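Local coordinates for protein peroxidase (Cellulomonas bogoriensis 69B4 = DSM 16987, PDB 6QZO) that probably acts as a DyP-type peroxidase, using bound heme b to oxidise substrates at the expense of hydrogen peroxide, at residues 90-95 with 151-156; 143-148 with 160-165; 53-58 with 62-67. All blocks are in the same frame, centred on the assembly; numbering follows the deposited sequence.

Interaction 1: 90-95 with 151-156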
ATOM      1  N   PRO A  90     -14.345 -15.331   5.298  1.00 24.39           N
ATOM      2  CA  PRO A  90     -15.479 -14.769   4.567  1.00 24.02           C
ATOM      3  C   PRO A  90     -15.800 -13.300   4.904  1.00 23.97           C
ATOM      4  O   PRO A  90     -16.211 -12.585   4.008  1.00 24.33           O
ATOM      5  CB  PRO A  90     -16.650 -15.689   4.957  1.00 24.59           C
ATOM      6  CG  PRO A  90     -16.186 -16.445   6.196  1.00 24.76           C
ATOM      7  CD  PRO A  90     -14.687 -16.561   6.043  1.00 24.50           C
ATOM      8  N   GLU A  91     -15.619 -12.891   6.157  1.00 23.53           N
ATOM      9  CA  GLU A  91     -15.925 -11.516   6.618  1.00 23.30           C
ATOM     10  C   GLU A  91     -15.034 -10.497   5.900  1.00 22.67           C
ATOM     11  O   GLU A  91     -15.467  -9.315   5.763  1.00 22.17           O
ATOM     12  CB  GLU A  91     -15.755 -11.400   8.132  1.00 23.85           C
ATOM     13  CG  GLU A  91     -16.874 -12.085   8.901  1.00 24.36           C
ATOM     14  CD  GLU A  91     -16.728 -13.582   9.115  1.00 24.27           C
ATOM     15  OE1 GLU A  91     -15.617 -14.137   8.860  1.00 23.74           O
ATOM     16  OE2 GLU A  91     -17.740 -14.193   9.512  1.00 24.43           O
ATOM     17  N   LEU A  92     -13.857 -10.923   5.423  1.00 21.94           N
ATOM     18  CA  LEU A  92     -12.931 -10.041   4.675  1.00 21.14           C
ATOM     19  C   LEU A  92     -13.436  -9.847   3.240  1.00 20.85           C
ATOM     20  O   LEU A  92     -12.815  -9.058   2.519  1.00 20.77           O
ATOM     21  CB  LEU A  92     -11.532 -10.658   4.667  1.00 21.08           C
ATOM     22  CG  LEU A  92     -10.772 -10.674   5.992  1.00 21.25           C
ATOM     23  CD1 LEU A  92      -9.350 -11.168   5.795  1.00 20.92           C
ATOM     24  CD2 LEU A  92     -10.742  -9.296   6.630  1.00 21.47           C
ATOM     25  N   ALA A  93     -14.502 -10.544   2.837  1.00 20.93           N
ATOM     26  CA  ALA A  93     -15.059 -10.541   1.461  1.00 20.44           C
ATOM     27  C   ALA A  93     -16.322  -9.683   1.368  1.00 20.92           C
ATOM     28  O   ALA A  93     -16.685  -9.324   0.266  1.00 20.61           O
ATOM     29  CB  ALA A  93     -15.355 -11.951   1.016  1.00 20.49           C
ATOM     30  N   LEU A  94     -16.971  -9.367   2.488  1.00 21.52           N
ATOM     31  CA  LEU A  94     -18.353  -8.847   2.508  1.00 22.14           C
ATOM     32  C   LEU A  94     -18.411  -7.433   1.940  1.00 21.89           C
ATOM     33  O   LEU A  94     -19.527  -6.998   1.590  1.00 22.41           O
ATOM     34  CB  LEU A  94     -18.886  -8.896   3.940  1.00 23.57           C
ATOM     35  CG  LEU A  94     -18.972 -10.292   4.540  1.00 24.26           C
ATOM     36  CD1 LEU A  94     -19.718 -10.268   5.862  1.00 25.16           C
ATOM     37  CD2 LEU A  94     -19.644 -11.270   3.582  1.00 24.93           C
ATOM     38  N   VAL A  95     -17.278  -6.731   1.838  1.00 21.04           N
ATOM     39  CA  VAL A  95     -17.228  -5.333   1.330  1.00 20.41           C
ATOM     40  C   VAL A  95     -16.572  -5.362  -0.043  1.00 19.65           C
ATOM     41  O   VAL A  95     -15.349  -5.441  -0.140  1.00 19.45           O
ATOM     42  CB  VAL A  95     -16.495  -4.407   2.311  1.00 20.64           C
ATOM     43  CG1 VAL A  95     -16.350  -2.982   1.775  1.00 20.67           C
ATOM     44  CG2 VAL A  95     -17.180  -4.395   3.670  1.00 21.17           C
ATOM     45  N   ASP A 151     -10.537  -0.355  -1.707  1.00 17.39           N
ATOM     46  CA  ASP A 151     -10.193  -0.746  -0.313  1.00 17.72           C
ATOM     47  C   ASP A 151      -9.083  -1.797  -0.313  1.00 17.66           C
ATOM     48  O   ASP A 151      -9.201  -2.775  -1.038  1.00 17.93           O
ATOM     49  CB  ASP A 151     -11.414  -1.275   0.434  1.00 18.15           C
ATOM     50  CG  ASP A 151     -11.123  -1.477   1.912  1.00 18.46           C
ATOM     51  OD1 ASP A 151     -10.603  -2.554   2.266  1.00 18.36           O
ATOM     52  OD2 ASP A 151     -11.352  -0.514   2.689  1.00 18.81           O
ATOM     53  N   ARG A 152      -8.069  -1.608   0.535  1.00 18.37           N
ATOM     54  CA  ARG A 152      -6.810  -2.388   0.555  1.00 18.31           C
ATOM     55  C   ARG A 152      -7.026  -3.741   1.245  1.00 18.05           C
ATOM     56  O   ARG A 152      -6.323  -4.705   0.886  1.00 18.17           O
ATOM     57  CB  ARG A 152      -5.706  -1.573   1.210  1.00 19.19           C
ATOM     58  CG  ARG A 152      -4.328  -2.137   0.963  1.00 20.01           C
ATOM     59  CD  ARG A 152      -3.864  -2.208  -0.474  1.00 20.03           C
ATOM     60  NE  ARG A 152      -2.563  -2.823  -0.337  1.00 20.77           N
ATOM     61  CZ  ARG A 152      -2.298  -4.133  -0.181  1.00 21.00           C
ATOM     62  NH1 ARG A 152      -3.257  -5.048  -0.134  1.00 21.28           N
ATOM     63  NH2 ARG A 152      -1.043  -4.507  -0.022  1.00 21.05           N
ATOM     64  N   THR A 153      -7.937  -3.824   2.201  1.00 17.68           N
ATOM     65  CA  THR A 153      -8.276  -5.099   2.887  1.00 17.48           C
ATOM     66  C   THR A 153      -9.029  -5.998   1.905  1.00 17.53           C
ATOM     67  O   THR A 153      -8.688  -7.182   1.823  1.00 17.50           O
ATOM     68  CB  THR A 153      -9.060  -4.850   4.180  1.00 17.51           C
ATOM     69  OG1 THR A 153      -8.224  -4.055   5.012  1.00 17.37           O
ATOM     70  CG2 THR A 153      -9.445  -6.125   4.890  1.00 17.62           C
ATOM     71  N   THR A 154     -10.013  -5.445   1.189  1.00 17.88           N
ATOM     72  CA  THR A 154     -10.758  -6.137   0.100  1.00 18.07           C
ATOM     73  C   THR A 154      -9.763  -6.698  -0.918  1.00 17.87           C
ATOM     74  O   THR A 154      -9.923  -7.862  -1.349  1.00 18.44           O
ATOM     75  CB  THR A 154     -11.748  -5.190  -0.590  1.00 18.10           C
ATOM     76  OG1 THR A 154     -12.638  -4.628   0.384  1.00 18.62           O
ATOM     77  CG2 THR A 154     -12.552  -5.889  -1.662  1.00 18.29           C
ATOM     78  N   LEU A 155      -8.766  -5.893  -1.282  1.00 17.75           N
ATOM     79  CA  LEU A 155      -7.756  -6.247  -2.313  1.00 17.65           C
ATOM     80  C   LEU A 155      -6.857  -7.364  -1.774  1.00 17.53           C
ATOM     81  O   LEU A 155      -6.625  -8.362  -2.504  1.00 17.57           O
ATOM     82  CB  LEU A 155      -6.966  -4.983  -2.656  1.00 17.58           C
ATOM     83  CG  LEU A 155      -6.006  -5.109  -3.832  1.00 17.55           C
ATOM     84  CD1 LEU A 155      -6.778  -5.403  -5.066  1.00 17.32           C
ATOM     85  CD2 LEU A 155      -5.202  -3.830  -4.027  1.00 17.62           C
ATOM     86  N   ALA A 156      -6.366  -7.194  -0.541  1.00 17.28           N
ATOM     87  CA  ALA A 156      -5.498  -8.177   0.143  1.00 17.05           C
ATOM     88  C   ALA A 156      -6.229  -9.518   0.187  1.00 17.08           C
ATOM     89  O   ALA A 156      -5.614 -10.556  -0.111  1.00 17.14           O
ATOM     90  CB  ALA A 156      -5.151  -7.705   1.524  1.00 17.34           C
TER
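Thr-154 and Val-95 carry the polar part of this contact. The hydroxyl OG1 of Thr-154 donates to the backbone oxygen of Val-95 at 2.9 Å. The C=O...OG1 angle is 155°, and the donor lies somewhat off the carbonyl plane. A chi1 of -56° sets OG1 anti to the carbonyl carbon of its own residue and CG2 anti to the backbone N, and hydroxyl and methyl both face Val-95 O; Thr-154 CG2 lies 3.2 Å from Val-95 O. An alanine here would remove both OG1 and CG2, and the carbonyl of Val-95 would probably lose its hydrogen-bond donor from the helix.

The apolar part is a single methyl pair: CD2 of Leu-92 meets CG2 of Thr-153 at 3.8 Å, the two side chains crossing at about a right angle. Capping bonds hold the first turn of the helix. Asp-151 is its N-cap, and its OD1 accepts from Thr-154 N at 3.1 Å through the anti lone pair, with a nearly straight N-H...O angle of 167°; the bond from Thr-153 N is weak. Arg-181 of the second subunit forms a salt bridge with the same OD1.

In the ferredoxin-like N-terminal half, the contact pins the loop between helix 61-78 and strand 100-105 to the N-capped start of helix 152-165, beside the second subunit, whose Asn-195 packs on Leu-92.

Interaction 2: 143-148 with 160-165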
ATOM      1  N   VAL A 143       0.533 -15.977 -16.724  1.00 15.74           N
ATOM      2  CA  VAL A 143      -0.832 -15.406 -16.532  1.00 15.71           C
ATOM      3  C   VAL A 143      -0.739 -14.258 -15.531  1.00 15.52           C
ATOM      4  O   VAL A 143       0.188 -14.261 -14.714  1.00 16.32           O
ATOM      5  CB  VAL A 143      -1.834 -16.494 -16.107  1.00 15.83           C
ATOM      6  CG1 VAL A 143      -1.439 -17.105 -14.775  1.00 15.91           C
ATOM      7  CG2 VAL A 143      -3.260 -15.979 -16.064  1.00 15.67           C
ATOM      8  N   VAL A 144      -1.661 -13.311 -15.620  1.00 15.16           N
ATOM      9  CA  VAL A 144      -1.706 -12.137 -14.715  1.00 14.78           C
ATOM     10  C   VAL A 144      -3.140 -11.931 -14.252  1.00 14.72           C
ATOM     11  O   VAL A 144      -4.058 -12.068 -15.076  1.00 14.88           O
ATOM     12  CB  VAL A 144      -1.191 -10.871 -15.400  1.00 14.65           C
ATOM     13  CG1 VAL A 144      -2.057 -10.503 -16.609  1.00 14.67           C
ATOM     14  CG2 VAL A 144      -1.090  -9.708 -14.413  1.00 14.51           C
ATOM     15  N   LEU A 145      -3.299 -11.584 -12.974  1.00 14.55           N
ATOM     16  CA  LEU A 145      -4.563 -11.049 -12.420  1.00 14.46           C
ATOM     17  C   LEU A 145      -4.334  -9.573 -12.087  1.00 14.40           C
ATOM     18  O   LEU A 145      -3.549  -9.286 -11.164  1.00 14.19           O
ATOM     19  CB  LEU A 145      -4.927 -11.856 -11.171  1.00 14.50           C
ATOM     20  CG  LEU A 145      -5.076 -13.363 -11.399  1.00 14.39           C
ATOM     21  CD1 LEU A 145      -5.173 -14.093 -10.071  1.00 14.29           C
ATOM     22  CD2 LEU A 145      -6.277 -13.644 -12.271  1.00 14.53           C
ATOM     23  N   GLN A 146      -4.969  -8.668 -12.831  1.00 14.47           N
ATOM     24  CA  GLN A 146      -5.048  -7.256 -12.397  1.00 14.20           C
ATOM     25  C   GLN A 146      -6.211  -7.169 -11.418  1.00 14.36           C
ATOM     26  O   GLN A 146      -7.373  -7.287 -11.874  1.00 15.04           O
ATOM     27  CB  GLN A 146      -5.247  -6.291 -13.562  1.00 14.04           C
ATOM     28  CG  GLN A 146      -5.357  -4.843 -13.092  1.00 13.83           C
ATOM     29  CD  GLN A 146      -5.808  -3.930 -14.197  1.00 13.91           C
ATOM     30  OE1 GLN A 146      -5.007  -3.441 -14.984  1.00 13.75           O
ATOM     31  NE2 GLN A 146      -7.108  -3.692 -14.250  1.00 14.31           N
ATOM     32  N   VAL A 147      -5.900  -6.998 -10.132  1.00 13.95           N
ATOM     33  CA  VAL A 147      -6.908  -6.905  -9.037  1.00 13.85           C
ATOM     34  C   VAL A 147      -6.967  -5.446  -8.590  1.00 14.04           C
ATOM     35  O   VAL A 147      -5.909  -4.903  -8.122  1.00 13.58           O
ATOM     36  CB  VAL A 147      -6.567  -7.842  -7.867  1.00 13.60           C
ATOM     37  CG1 VAL A 147      -7.728  -7.979  -6.890  1.00 13.72           C
ATOM     38  CG2 VAL A 147      -6.140  -9.207  -8.369  1.00 13.53           C
ATOM     39  N   CYS A 148      -8.147  -4.838  -8.757  1.00 14.59           N
ATOM     40  CA  CYS A 148      -8.402  -3.404  -8.485  1.00 15.01           C
ATOM     41  C   CYS A 148      -9.561  -3.265  -7.504  1.00 15.37           C
ATOM     42  O   CYS A 148     -10.558  -3.983  -7.701  1.00 15.92           O
ATOM     43  CB  CYS A 148      -8.774  -2.673  -9.762  1.00 15.16           C
ATOM     44  SG  CYS A 148      -7.372  -2.496 -10.878  1.00 15.27           S
ATOM     45  N   ARG A 160      -5.324 -13.012  -1.823  1.00 18.46           N
ATOM     46  CA  ARG A 160      -5.073 -14.234  -1.000  1.00 18.93           C
ATOM     47  C   ARG A 160      -5.930 -15.381  -1.560  1.00 19.14           C
ATOM     48  O   ARG A 160      -5.396 -16.496  -1.738  1.00 19.54           O
ATOM     49  CB  ARG A 160      -5.364 -13.929   0.475  1.00 19.14           C
ATOM     50  CG  ARG A 160      -5.332 -15.134   1.412  1.00 19.64           C
ATOM     51  CD  ARG A 160      -3.943 -15.667   1.645  1.00 19.61           C
ATOM     52  NE  ARG A 160      -3.885 -16.836   2.511  1.00 19.75           N
ATOM     53  CZ  ARG A 160      -2.812 -17.622   2.652  1.00 20.01           C
ATOM     54  NH1 ARG A 160      -1.698 -17.350   1.995  1.00 20.07           N
ATOM     55  NH2 ARG A 160      -2.855 -18.705   3.408  1.00 20.36           N
ATOM     56  N   VAL A 161      -7.210 -15.133  -1.834  1.00 19.05           N
ATOM     57  CA  VAL A 161      -8.159 -16.190  -2.297  1.00 19.42           C
ATOM     58  C   VAL A 161      -7.723 -16.682  -3.678  1.00 19.77           C
ATOM     59  O   VAL A 161      -7.609 -17.911  -3.847  1.00 21.03           O
ATOM     60  CB  VAL A 161      -9.609 -15.686  -2.290  1.00 19.26           C
ATOM     61  CG1 VAL A 161     -10.536 -16.619  -3.048  1.00 19.40           C
ATOM     62  CG2 VAL A 161     -10.110 -15.478  -0.854  1.00 19.41           C
ATOM     63  N   LEU A 162      -7.471 -15.772  -4.620  1.00 19.60           N
ATOM     64  CA  LEU A 162      -7.140 -16.147  -6.015  1.00 20.02           C
ATOM     65  C   LEU A 162      -5.805 -16.900  -6.037  1.00 20.60           C
ATOM     66  O   LEU A 162      -5.691 -17.880  -6.804  1.00 20.52           O
ATOM     67  CB  LEU A 162      -7.087 -14.894  -6.888  1.00 19.59           C
ATOM     68  CG  LEU A 162      -8.427 -14.180  -7.037  1.00 19.66           C
ATOM     69  CD1 LEU A 162      -8.229 -12.765  -7.568  1.00 19.49           C
ATOM     70  CD2 LEU A 162      -9.376 -14.965  -7.930  1.00 19.93           C
ATOM     71  N   THR A 163      -4.844 -16.480  -5.211  1.00 21.12           N
ATOM     72  CA  THR A 163      -3.488 -17.076  -5.143  1.00 21.73           C
ATOM     73  C   THR A 163      -3.605 -18.506  -4.614  1.00 23.24           C
ATOM     74  O   THR A 163      -3.023 -19.419  -5.238  1.00 23.76           O
ATOM     75  CB  THR A 163      -2.544 -16.219  -4.290  1.00 21.75           C
ATOM     76  OG1 THR A 163      -2.495 -14.925  -4.881  1.00 21.59           O
ATOM     77  CG2 THR A 163      -1.143 -16.778  -4.201  1.00 21.75           C
ATOM     78  N   LYS A 164      -4.315 -18.690  -3.498  1.00 24.37           N
ATOM     79  CA  LYS A 164      -4.557 -20.017  -2.878  1.00 25.70           C
ATOM     80  C   LYS A 164      -5.239 -20.962  -3.872  1.00 25.86           C
ATOM     81  O   LYS A 164      -4.901 -22.151  -3.872  1.00 25.76           O
ATOM     82  CB  LYS A 164      -5.467 -19.873  -1.655  1.00 26.50           C
ATOM     83  CG  LYS A 164      -4.771 -19.500  -0.370  1.00 27.07           C
ATOM     84  CD  LYS A 164      -5.748 -19.092   0.722  1.00 27.65           C
ATOM     85  CE  LYS A 164      -6.632 -20.238   1.164  1.00 28.39           C
ATOM     86  NZ  LYS A 164      -7.469 -19.865   2.341  1.00 29.25           N
ATOM     87  N   GLU A 165      -6.196 -20.456  -4.650  1.00 26.00           N
ATOM     88  CA  GLU A 165      -7.001 -21.274  -5.593  1.00 26.52           C
ATOM     89  C   GLU A 165      -6.087 -21.917  -6.642  1.00 26.25           C
ATOM     90  O   GLU A 165      -6.410 -23.032  -7.086  1.00 25.75           O
ATOM     91  CB  GLU A 165      -8.045 -20.404  -6.283  1.00 26.82           C
ATOM     92  CG  GLU A 165      -9.268 -21.173  -6.684  1.00 27.30           C
ATOM     93  CD  GLU A 165     -10.046 -21.632  -5.478  1.00 27.80           C
ATOM     94  OE1 GLU A 165     -10.714 -20.784  -4.838  1.00 28.77           O
ATOM     95  OE2 GLU A 165      -9.954 -22.843  -5.154  1.00 29.51           O
TER
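Leu-145 and Leu-162 share one side-chain shape, with CG anti to the carbonyl carbon (chi1 -58° and -65°) and an extended second torsion, and it brings their branches together between strand and helix. CD1 of Leu-145 reaches CB of Leu-162 at 3.8 Å and its CD1 at 4.2 Å, so the strand leucine lies against the base of the helix leucine as well as its end. The two side chains cross obliquely. Two residues along the strand, on the same face, Val-147 directs CG2 to Leu-162 CD1 at 4.2 Å. Leu-162 therefore bears on both strand residues, and the contact between the segments is wholly apolar, with no hydrogen bond. The nearest CA atoms, those of Leu-145 and Leu-162, are 8.6 Å apart, a spacing bridged by side chains.

On the helix, CG of Lys-164 lies 4.0 Å above the centre of the Arg-160 guanidinium, covering one face of it. Both residues form salt bridges to Asp-244 of the second subunit, which places them at the subunit interface.

Strand 143-149 lies between 100-105 and 47-55 in an antiparallel sheet of ferredoxin-like topology, and helix 152-165 follows it in the chain and packs on the sheet. Helix 61-78 closes in beside the contact: its Trp-71 touches Leu-145 and gives its indole N-H to Leu-162 O.

Interaction 3: 53-58 with 62-67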
ATOM      1  N   LEU A  53       1.553 -15.001 -12.376  1.00 18.70           N
ATOM      2  CA  LEU A  53       1.787 -16.390 -11.934  1.00 19.15           C
ATOM      3  C   LEU A  53       2.448 -17.150 -13.077  1.00 20.03           C
ATOM      4  O   LEU A  53       2.268 -16.749 -14.238  1.00 20.09           O
ATOM      5  CB  LEU A  53       0.462 -17.023 -11.497  1.00 19.09           C
ATOM      6  CG  LEU A  53      -0.257 -16.293 -10.353  1.00 18.37           C
ATOM      7  CD1 LEU A  53      -1.370 -15.404 -10.885  1.00 18.07           C
ATOM      8  CD2 LEU A  53      -0.814 -17.283  -9.343  1.00 18.39           C
ATOM      9  N   ASP A  54       3.236 -18.159 -12.730  1.00 21.08           N
ATOM     10  CA  ASP A  54       3.853 -19.101 -13.695  1.00 21.80           C
ATOM     11  C   ASP A  54       3.210 -20.476 -13.510  1.00 22.97           C
ATOM     12  O   ASP A  54       3.070 -20.938 -12.368  1.00 23.99           O
ATOM     13  CB  ASP A  54       5.372 -19.124 -13.535  1.00 21.80           C
ATOM     14  CG  ASP A  54       6.071 -17.960 -14.190  1.00 21.51           C
ATOM     15  OD1 ASP A  54       5.440 -17.278 -15.035  1.00 21.60           O
ATOM     16  OD2 ASP A  54       7.240 -17.738 -13.837  1.00 21.57           O
ATOM     17  N   LEU A  55       2.798 -21.104 -14.601  1.00 24.08           N
ATOM     18  CA  LEU A  55       2.219 -22.471 -14.575  1.00 24.53           C
ATOM     19  C   LEU A  55       3.316 -23.458 -14.163  1.00 25.20           C
ATOM     20  O   LEU A  55       4.486 -23.199 -14.459  1.00 25.61           O
ATOM     21  CB  LEU A  55       1.640 -22.788 -15.957  1.00 24.41           C
ATOM     22  CG  LEU A  55       0.476 -21.891 -16.372  1.00 24.05           C
ATOM     23  CD1 LEU A  55       0.148 -22.061 -17.836  1.00 23.94           C
ATOM     24  CD2 LEU A  55      -0.742 -22.234 -15.515  1.00 24.01           C
ATOM     25  N   ALA A  56       2.959 -24.536 -13.467  1.00 25.62           N
ATOM     26  CA  ALA A  56       3.884 -25.672 -13.203  1.00 26.19           C
ATOM     27  C   ALA A  56       4.315 -26.296 -14.534  1.00 26.66           C
ATOM     28  O   ALA A  56       3.527 -26.229 -15.479  1.00 26.91           O
ATOM     29  CB  ALA A  56       3.211 -26.672 -12.299  1.00 26.80           C
ATOM     30  N   SER A  57       5.509 -26.881 -14.591  1.00 27.21           N
ATOM     31  CA  SER A  57       6.067 -27.599 -15.772  1.00 27.70           C
ATOM     32  C   SER A  57       5.128 -28.745 -16.192  1.00 28.53           C
ATOM     33  O   SER A  57       5.110 -29.108 -17.382  1.00 28.24           O
ATOM     34  CB  SER A  57       7.448 -28.112 -15.494  1.00 28.18           C
ATOM     35  OG  SER A  57       7.427 -29.044 -14.424  1.00 28.70           O
ATOM     36  N   THR A  58       4.391 -29.302 -15.232  1.00 29.36           N
ATOM     37  CA  THR A  58       3.496 -30.479 -15.411  1.00 31.35           C
ATOM     38  C   THR A  58       2.120 -30.047 -15.921  1.00 31.25           C
ATOM     39  O   THR A  58       1.353 -30.920 -16.313  1.00 32.32           O
ATOM     40  CB  THR A  58       3.386 -31.277 -14.105  1.00 31.69           C
ATOM     41  OG1 THR A  58       2.955 -30.394 -13.066  1.00 30.52           O
ATOM     42  CG2 THR A  58       4.704 -31.908 -13.702  1.00 32.28           C
ATOM     43  N   ALA A  62      -5.860 -29.246 -19.439  1.00 29.06           N
ATOM     44  CA  ALA A  62      -6.869 -29.556 -18.399  1.00 28.88           C
ATOM     45  C   ALA A  62      -6.599 -28.709 -17.148  1.00 28.53           C
ATOM     46  O   ALA A  62      -7.580 -28.154 -16.579  1.00 28.30           O
ATOM     47  CB  ALA A  62      -6.884 -31.033 -18.094  1.00 28.94           C
ATOM     48  N   SER A  63      -5.324 -28.609 -16.748  1.00 28.49           N
ATOM     49  CA  SER A  63      -4.821 -27.763 -15.635  1.00 27.90           C
ATOM     50  C   SER A  63      -5.265 -26.322 -15.853  1.00 27.86           C
ATOM     51  O   SER A  63      -5.853 -25.732 -14.933  1.00 28.50           O
ATOM     52  CB  SER A  63      -3.319 -27.809 -15.530  1.00 27.51           C
ATOM     53  OG  SER A  63      -2.901 -29.111 -15.186  1.00 27.44           O
ATOM     54  N   VAL A  64      -4.940 -25.774 -17.019  1.00 27.98           N
ATOM     55  CA  VAL A  64      -5.202 -24.343 -17.340  1.00 28.01           C
ATOM     56  C   VAL A  64      -6.711 -24.124 -17.267  1.00 27.66           C
ATOM     57  O   VAL A  64      -7.143 -23.132 -16.628  1.00 27.07           O
ATOM     58  CB  VAL A  64      -4.620 -23.961 -18.711  1.00 29.26           C
ATOM     59  CG1 VAL A  64      -4.944 -22.523 -19.102  1.00 29.61           C
ATOM     60  CG2 VAL A  64      -3.118 -24.209 -18.744  1.00 29.34           C
ATOM     61  N   GLU A  65      -7.484 -25.043 -17.856  1.00 27.88           N
ATOM     62  CA  GLU A  65      -8.959 -24.925 -17.868  1.00 27.71           C
ATOM     63  C   GLU A  65      -9.500 -24.888 -16.438  1.00 26.52           C
ATOM     64  O   GLU A  65     -10.266 -23.955 -16.125  1.00 26.38           O
ATOM     65  CB  GLU A  65      -9.611 -26.089 -18.595  1.00 28.83           C
ATOM     66  CG  GLU A  65     -11.091 -25.815 -18.791  1.00 29.67           C
ATOM     67  CD  GLU A  65     -11.838 -26.945 -19.457  1.00 30.85           C
ATOM     68  OE1 GLU A  65     -11.262 -27.600 -20.347  1.00 31.82           O
ATOM     69  OE2 GLU A  65     -12.996 -27.149 -19.082  1.00 32.61           O
ATOM     70  N   ARG A  66      -9.133 -25.881 -15.627  1.00 25.71           N
ATOM     71  CA  ARG A  66      -9.539 -25.971 -14.197  1.00 25.30           C
ATOM     72  C   ARG A  66      -9.224 -24.639 -13.493  1.00 23.69           C
ATOM     73  O   ARG A  66     -10.127 -24.074 -12.845  1.00 23.76           O
ATOM     74  CB  ARG A  66      -8.832 -27.147 -13.514  1.00 25.94           C
ATOM     75  CG  ARG A  66      -9.264 -27.391 -12.075  1.00 26.80           C
ATOM     76  CD  ARG A  66     -10.719 -27.833 -11.937  1.00 27.65           C
ATOM     77  NE  ARG A  66     -11.135 -27.884 -10.535  1.00 28.26           N
ATOM     78  CZ  ARG A  66     -12.188 -28.561 -10.071  1.00 29.58           C
ATOM     79  NH1 ARG A  66     -12.942 -29.275 -10.890  1.00 30.54           N
ATOM     80  NH2 ARG A  66     -12.487 -28.527  -8.782  1.00 30.33           N
ATOM     81  N   LEU A  67      -7.999 -24.146 -13.639  1.00 22.22           N
ATOM     82  CA  LEU A  67      -7.535 -22.890 -12.998  1.00 21.51           C
ATOM     83  C   LEU A  67      -8.475 -21.729 -13.356  1.00 20.45           C
ATOM     84  O   LEU A  67      -8.920 -21.022 -12.448  1.00 19.94           O
ATOM     85  CB  LEU A  67      -6.116 -22.593 -13.483  1.00 21.37           C
ATOM     86  CG  LEU A  67      -5.506 -21.319 -12.925  1.00 21.07           C
ATOM     87  CD1 LEU A  67      -5.509 -21.338 -11.405  1.00 21.29           C
ATOM     88  CD2 LEU A  67      -4.081 -21.129 -13.443  1.00 21.05           C
TER
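Leu-55, the last residue of strand 47-55, and Val-64, in the first turns of helix 61-78, have the nearest CA atoms of the two segments, 8.1 Å apart. The chain here makes the first strand-to-helix connection of the ferredoxin-like N-terminal half of a DyP-type peroxidase, and a short loop turns the helix back along the sheet.

Leu-55 supplies the strand side of the contact, and its two methyl groups are shared between two helix residues. CD1 approaches CG2 of Val-64 at 4.0 Å, the side chains crossing at about a right angle, while CD2 approaches CD2 of Leu-67 at 4.1 Å. Val-64 and Leu-67 are three residues apart in the helix, roughly one turn, so a single forked side chain can touch both. The torsions explain the reach: in Val-64, CG2 stands anti to the carbonyl carbon beside the backbone N, whereas in Leu-67 CG is anti to the backbone N (chi1 179°), which carries CD2 to Leu-55 CD2.

No hydrogen bond links the two segments, which together bury 124 Å². Leu-109 of helix 107-113 packs on both Leu-55 and Val-64, adding a third element to the apolar cluster. The strand end itself is tied down by Asp-142, whose OD2 accepts from Leu-55 N while its N donates to Asp-54 OD1.

In the fold
All three contacts belong to the N-terminal half of the protein and lie away from the heme. Interactions 2 and 3 use neighbouring strands of one sheet, joined by a probable hydrogen bond from Leu-53 N to Val-143 O (2.8 Å), and both are apolar strand-to-helix packing. The three touching residues of interaction 2 are all buried, whereas in interaction 3 Leu-55 is partly exposed and the loop residues Ser-57 and Thr-58 are exposed. Interaction 1 shares helix 152-165 with interaction 2, yet it is buried loop-to-helix packing built around a side-chain-to-backbone hydrogen bond. The second subunit touches interactions 1 and 2, with salt bridges among its contacts, but leaves interaction 3 alone.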